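Local coordinates for protein retinol dehydratase (Spodoptera frugiperda, PDB 1FMJ) that dehydrates retinol to anhydroretinol using a sulfotransferase fold, probably by way of a sulfated intermediate made with PAPS as sulfate donor, at residues H164-S168 / H230-A234; A69-R73 / Y222-Y227. One frame throughout, in Å; residues are numbered along the deposited sequence.

Interaction 1 of 2, residues H164-S168 / H230-A234. With RTL (retinol), chain H.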
# COMPACT_ATOMS: atom_id res chain seq x y z
N HIS A 164 0.22 4.70 -1.41
CA HIS A 164 0.74 4.42 -0.09
C HIS A 164 1.52 5.66 0.33
O HIS A 164 2.31 5.63 1.26
CB HIS A 164 1.64 3.18 -0.11
CG HIS A 164 0.93 1.92 -0.53
ND1 HIS A 164 -0.25 1.51 0.05
CD2 HIS A 164 1.23 1.00 -1.47
CE1 HIS A 164 -0.65 0.39 -0.52
NE2 HIS A 164 0.23 0.05 -1.45
N LEU A 165 1.29 6.78 -0.36
CA LEU A 165 1.99 8.00 0.02
C LEU A 165 1.26 8.72 1.14
O LEU A 165 0.04 8.83 1.13
CB LEU A 165 2.14 8.94 -1.18
CG LEU A 165 3.13 8.49 -2.26
CD1 LEU A 165 3.18 9.50 -3.39
CD2 LEU A 165 4.51 8.31 -1.65
N PRO A 166 2.01 9.18 2.16
CA PRO A 166 1.41 9.90 3.28
C PRO A 166 0.92 11.23 2.70
O PRO A 166 1.44 11.70 1.69
CB PRO A 166 2.57 10.06 4.26
CG PRO A 166 3.76 10.11 3.37
CD PRO A 166 3.47 9.02 2.36
N LEU A 167 -0.09 11.83 3.34
CA LEU A 167 -0.65 13.08 2.85
C LEU A 167 0.33 14.22 2.61
O LEU A 167 0.15 14.99 1.67
CB LEU A 167 -1.76 13.56 3.80
CG LEU A 167 -2.97 12.63 3.98
CD1 LEU A 167 -4.01 13.30 4.88
CD2 LEU A 167 -3.59 12.28 2.62
N SER A 168 1.39 14.32 3.42
CA SER A 168 2.36 15.40 3.27
C SER A 168 3.15 15.42 1.96
O SER A 168 3.78 16.43 1.63
CB SER A 168 3.32 15.41 4.46
OG SER A 168 4.07 14.22 4.51
N HIS A 230 2.93 8.20 9.19
CA HIS A 230 2.06 7.97 8.03
C HIS A 230 0.61 7.94 8.50
O HIS A 230 -0.25 8.65 7.96
CB HIS A 230 2.45 6.64 7.36
CG HIS A 230 1.87 6.45 5.99
ND1 HIS A 230 0.52 6.42 5.75
CD2 HIS A 230 2.47 6.21 4.80
CE1 HIS A 230 0.30 6.17 4.47
NE2 HIS A 230 1.47 6.03 3.87
N VAL A 231 0.33 7.14 9.52
CA VAL A 231 -1.02 7.03 10.06
C VAL A 231 -1.51 8.33 10.69
O VAL A 231 -2.64 8.75 10.46
CB VAL A 231 -1.10 5.95 11.15
CG1 VAL A 231 -2.51 5.90 11.74
CG2 VAL A 231 -0.72 4.59 10.57
N LYS A 232 -0.67 8.96 11.51
CA LYS A 232 -1.06 10.20 12.18
C LYS A 232 -1.51 11.31 11.22
O LYS A 232 -2.45 12.03 11.51
CB LYS A 232 0.06 10.69 13.09
CG LYS A 232 0.31 9.75 14.26
CD LYS A 232 1.21 10.35 15.31
CE LYS A 232 1.29 9.44 16.52
NZ LYS A 232 2.03 10.08 17.62
N GLU A 233 -0.84 11.43 10.08
CA GLU A 233 -1.20 12.45 9.11
C GLU A 233 -2.62 12.29 8.61
O GLU A 233 -3.32 13.27 8.38
CB GLU A 233 -0.24 12.42 7.92
CG GLU A 233 1.05 13.16 8.15
CD GLU A 233 1.85 13.28 6.87
OE1 GLU A 233 1.22 13.35 5.80
OE2 GLU A 233 3.11 13.30 6.94
N ALA A 234 -3.05 11.05 8.43
CA ALA A 234 -4.40 10.78 7.96
C ALA A 234 -5.37 10.90 9.12
O ALA A 234 -6.48 11.40 8.96
CB ALA A 234 -4.49 9.38 7.36
C1 RTL H . 9.90 -6.22 -9.23
C2 RTL H . 11.40 -5.90 -9.54
C3 RTL H . 11.57 -4.86 -10.63
C4 RTL H . 10.61 -4.10 -11.54
C5 RTL H . 9.21 -4.55 -11.11
C6 RTL H . 8.84 -5.47 -10.11
C7 RTL H . 7.42 -5.80 -9.80
C8 RTL H . 6.61 -5.04 -9.00
C9 RTL H . 5.22 -5.36 -8.69
C10 RTL H . 4.53 -4.49 -7.86
C11 RTL H . 3.14 -4.53 -7.36
C12 RTL H . 3.08 -4.31 -6.01
C13 RTL H . 2.00 -4.24 -5.00
C14 RTL H . 1.98 -4.03 -3.65
C15 RTL H . 1.77 -2.66 -3.15
O1 RTL H . 0.45 -2.36 -2.99
C16 RTL H . 9.85 -5.86 -7.73
C17 RTL H . 9.86 -7.75 -9.36
C18 RTL H . 8.16 -3.86 -12.00
C19 RTL H . 4.57 -6.62 -9.28
C20 RTL H . 0.68 -4.49 -5.75
O HOH W 1 -0.97 9.90 5.42

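Interaction 2 of 2, residues A69-R73 / Y222-Y227. With A3P (adenosine-3'-5'-diphosphate), chain G.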
# COMPACT_ATOMS: atom_id res chain seq x y z
N ALA A 69 -5.97 5.17 0.07
CA ALA A 69 -4.62 5.32 0.59
C ALA A 69 -4.44 4.51 1.85
O ALA A 69 -5.41 4.13 2.51
CB ALA A 69 -4.34 6.80 0.86
N SER A 70 -3.19 4.25 2.20
CA SER A 70 -2.90 3.46 3.38
C SER A 70 -1.43 3.17 3.47
O SER A 70 -0.69 3.38 2.51
CB SER A 70 -3.59 2.10 3.27
OG SER A 70 -3.01 1.40 2.18
N TYR A 71 -1.00 2.68 4.63
CA TYR A 71 0.38 2.24 4.73
C TYR A 71 0.15 0.83 4.16
O TYR A 71 -0.85 0.19 4.48
CB TYR A 71 0.87 2.12 6.17
CG TYR A 71 2.26 1.56 6.17
CD1 TYR A 71 3.36 2.37 5.90
CD2 TYR A 71 2.47 0.18 6.25
CE1 TYR A 71 4.63 1.83 5.69
CE2 TYR A 71 3.73 -0.37 6.04
CZ TYR A 71 4.80 0.46 5.76
OH TYR A 71 6.02 -0.10 5.46
N GLN A 72 1.06 0.34 3.33
CA GLN A 72 0.87 -0.97 2.69
C GLN A 72 0.51 -2.15 3.59
O GLN A 72 0.95 -2.23 4.74
CB GLN A 72 2.09 -1.34 1.85
CG GLN A 72 3.39 -1.49 2.63
CD GLN A 72 4.42 -2.33 1.88
OE1 GLN A 72 4.71 -3.47 2.25
NE2 GLN A 72 4.97 -1.77 0.81
N ARG A 73 -0.29 -3.05 3.03
CA ARG A 73 -0.73 -4.28 3.69
C ARG A 73 -1.72 -4.02 4.82
O ARG A 73 -1.82 -4.79 5.76
CB ARG A 73 0.48 -5.06 4.22
CG ARG A 73 1.54 -5.32 3.14
CD ARG A 73 0.94 -5.95 1.89
NE ARG A 73 0.64 -7.38 2.03
CZ ARG A 73 -0.07 -8.07 1.15
NH1 ARG A 73 -0.56 -7.46 0.08
NH2 ARG A 73 -0.28 -9.37 1.31
N TYR A 222 11.91 0.88 6.73
CA TYR A 222 11.33 0.13 5.63
C TYR A 222 10.51 1.09 4.79
O TYR A 222 10.27 2.24 5.19
CB TYR A 222 10.45 -1.04 6.10
CG TYR A 222 10.04 -1.94 4.94
CD1 TYR A 222 11.00 -2.60 4.17
CD2 TYR A 222 8.71 -2.05 4.57
CE1 TYR A 222 10.63 -3.37 3.05
CE2 TYR A 222 8.33 -2.80 3.46
CZ TYR A 222 9.29 -3.45 2.70
OH TYR A 222 8.89 -4.17 1.60
N THR A 223 10.12 0.63 3.62
CA THR A 223 9.36 1.43 2.66
C THR A 223 8.19 2.24 3.22
O THR A 223 7.27 1.71 3.85
CB THR A 223 8.84 0.52 1.51
OG1 THR A 223 9.94 -0.27 1.01
CG2 THR A 223 8.27 1.36 0.37
N LEU A 224 8.26 3.55 2.98
CA LEU A 224 7.28 4.54 3.40
C LEU A 224 6.99 4.72 4.88
O LEU A 224 5.99 5.34 5.25
CB LEU A 224 5.98 4.35 2.59
CG LEU A 224 6.17 4.73 1.11
CD1 LEU A 224 4.90 4.48 0.34
CD2 LEU A 224 6.56 6.21 0.99
N THR A 225 7.86 4.18 5.74
CA THR A 225 7.73 4.39 7.18
C THR A 225 8.44 5.76 7.33
O THR A 225 9.01 6.26 6.35
CB THR A 225 8.50 3.32 7.99
OG1 THR A 225 9.88 3.30 7.60
CG2 THR A 225 7.89 1.93 7.76
N PRO A 226 8.46 6.36 8.54
CA PRO A 226 7.93 5.96 9.84
C PRO A 226 6.45 5.59 9.77
O PRO A 226 5.64 6.38 9.30
CB PRO A 226 8.16 7.19 10.71
CG PRO A 226 9.37 7.83 10.08
CD PRO A 226 9.05 7.71 8.62
N TYR A 227 6.11 4.40 10.24
CA TYR A 227 4.73 3.95 10.22
C TYR A 227 3.74 4.89 10.90
O TYR A 227 2.73 5.28 10.31
CB TYR A 227 4.62 2.57 10.86
CG TYR A 227 3.18 2.15 11.04
CD1 TYR A 227 2.44 1.64 9.98
CD2 TYR A 227 2.53 2.33 12.27
CE1 TYR A 227 1.10 1.33 10.12
CE2 TYR A 227 1.18 2.01 12.42
CZ TYR A 227 0.47 1.52 11.35
OH TYR A 227 -0.88 1.24 11.49
P1 A3P G . -2.39 -10.68 5.41
O1P A3P G . -1.01 -10.68 4.89
O2P A3P G . -3.14 -11.87 4.97
O3P A3P G . -2.38 -10.61 6.88
P2 A3P G . -3.18 -4.50 1.09
O4P A3P G . -4.26 -4.73 0.11
O5P A3P G . -3.24 -3.11 1.60
O6P A3P G . -1.86 -4.78 0.46
O5' A3P G . -3.38 -5.48 2.30
C5' A3P G . -3.35 -6.89 2.14
C4' A3P G . -3.84 -7.60 3.40
O4' A3P G . -5.29 -7.69 3.33
C3' A3P G . -3.35 -9.05 3.49
O3' A3P G . -3.14 -9.38 4.88
C2' A3P G . -4.47 -9.78 2.78
O2' A3P G . -4.51 -11.20 2.87
C1' A3P G . -5.68 -9.07 3.36
N9 A3P G . -6.89 -9.27 2.56
C8 A3P G . -7.08 -9.15 1.19
N7 A3P G . -8.29 -9.39 0.78
C5 A3P G . -8.98 -9.70 1.95
C6 A3P G . -10.34 -10.06 2.23
N6 A3P G . -11.28 -10.17 1.28
N1 A3P G . -10.70 -10.30 3.55
C2 A3P G . -9.77 -10.19 4.55
N3 A3P G . -8.45 -9.86 4.41
C4 A3P G . -8.12 -9.62 3.08
O HOH W 2 6.68 -5.43 1.38

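Interaction 1 of 2, residues H164-S168 / H230-A234
His230 reaches with its imidazole to the backbone of His164, tying helix 227-235 to the loop that leaves strand 160-163 of the parallel sheet in this P-loop-like sulfotransferase domain. Its CG lies anti to the backbone N (chi1 -166°), which carries the ring off the helix and over the loop. There His230 NE2 donates to His164 O at 2.8 Å. The bond is nearly straight at 164° and stays in the ring plane, but the nitrogen stands well above the carbonyl plane. Pro166 comes over one face of the same ring, its CB 4.1 Å from the centroid in a CH-pi contact, and Tyr182 OH holds ND1, so both ring nitrogens are engaged. The carbonyl of His230 also takes part: a water accepts from Leu167 N and donates to His230 O.

One helical turn on, Glu233 points its carboxylate at the start of the short 3-10 segment. Ser168 grips both oxygens: its N gives a bond to OE1 of Glu233 at 2.6 Å, and its OG one to OE2 of Glu233 at 2.8 Å through the syn lone pair. OE2 also meets Lys41 in a salt bridge and Tyr43 OH in a hydrogen bond. With an alanine in place of Glu233, Ser168 N and OG and Tyr43 OH would lose their acceptor and Lys41 its charge mate, and the 3-10 segment would probably be less firmly tied to the helix.

Ala234 closes the contact against Leu167, whose CD1 lies 4.0 Å from Ala234 CA. At the loop's start, His164 NE2 is hydrogen-bonded to retinol O1 at 2.9 Å.

Interaction 2 of 2, residues A69-R73 / Y222-Y227
Tyr71 lays one face of its ring against the edge of Tyr227 in an offset edge-to-face pair. The centroids are 5.6 Å apart, with the planes at 76°. CD1 of Tyr227 stands 3.8 Å from CG of Tyr71. With CG anti to the backbone N (chi1 176°), the Tyr71 side chain runs out from the strand 66-70 side of the contact into the loop 222-227. Tyr71 OH donates to Thr223 O at 2.7 Å, lying in the carbonyl plane with a C=O...donor angle of 158°. CG2 of Thr225 packs against the same hydroxyl, CD2 of Tyr222 lies 3.4 Å from Tyr71 OH, and CB of Leu224 sits beside CE1 of Tyr71.

The carbonyl that receives the phenol belongs to a type II turn from Tyr222 to Thr225, closed by Thr225 N to Tyr222 O at 3.1 Å. Leu224 O is buried here without a hydrogen-bonding partner. A cis peptide bond then leads into Pro226, the N-cap of the next helix.

Gln72 brings OE1 to the edge of the Tyr222 ring, its amide almost perpendicular to that ring. A water joins the two side chains, donating to Gln72 OE1 and accepting from Tyr222 OH. Arg73 turns the other way, in what corresponds to the 5'-phosphosulfate-binding loop of sulfotransferases: NH1 makes a weak bond of 3.0 Å to O6P on the 5'-phosphate of adenosine-3'-5'-diphosphate, while Ser193 and Phe310 O hold NE and NH2.

Strand 66-70 pairs with strand 179-184; Val190 of helix 187-200 touches Tyr71, and Leu224 and Thr225 make backbone hydrogen bonds with Met44 of strand 43-46 just before helix 227-235 begins.

In the fold
Interactions 1 and 2 have their centres about 8 Å apart, and their segments alternate along the chain. Strands 160-163 and 66-70 are neighbours in the parallel sheet, so the loops leaving them emerge together, and helix 227-235 follows directly on from the loop 222-227. One bridge runs from His164 ND1 to Ser70 O, 3.1 Å and probably a hydrogen bond; CE1 of His230 packs against that same Ser70 O at 3.5 Å. Between them the contacts reach both ligands: interaction 1 touches retinol through His164, and interaction 2 the nucleotide through Arg73. The His164 side chain also comes within about 5 Å of the nucleotide, and that of Gln72 within about 5 Å of retinol.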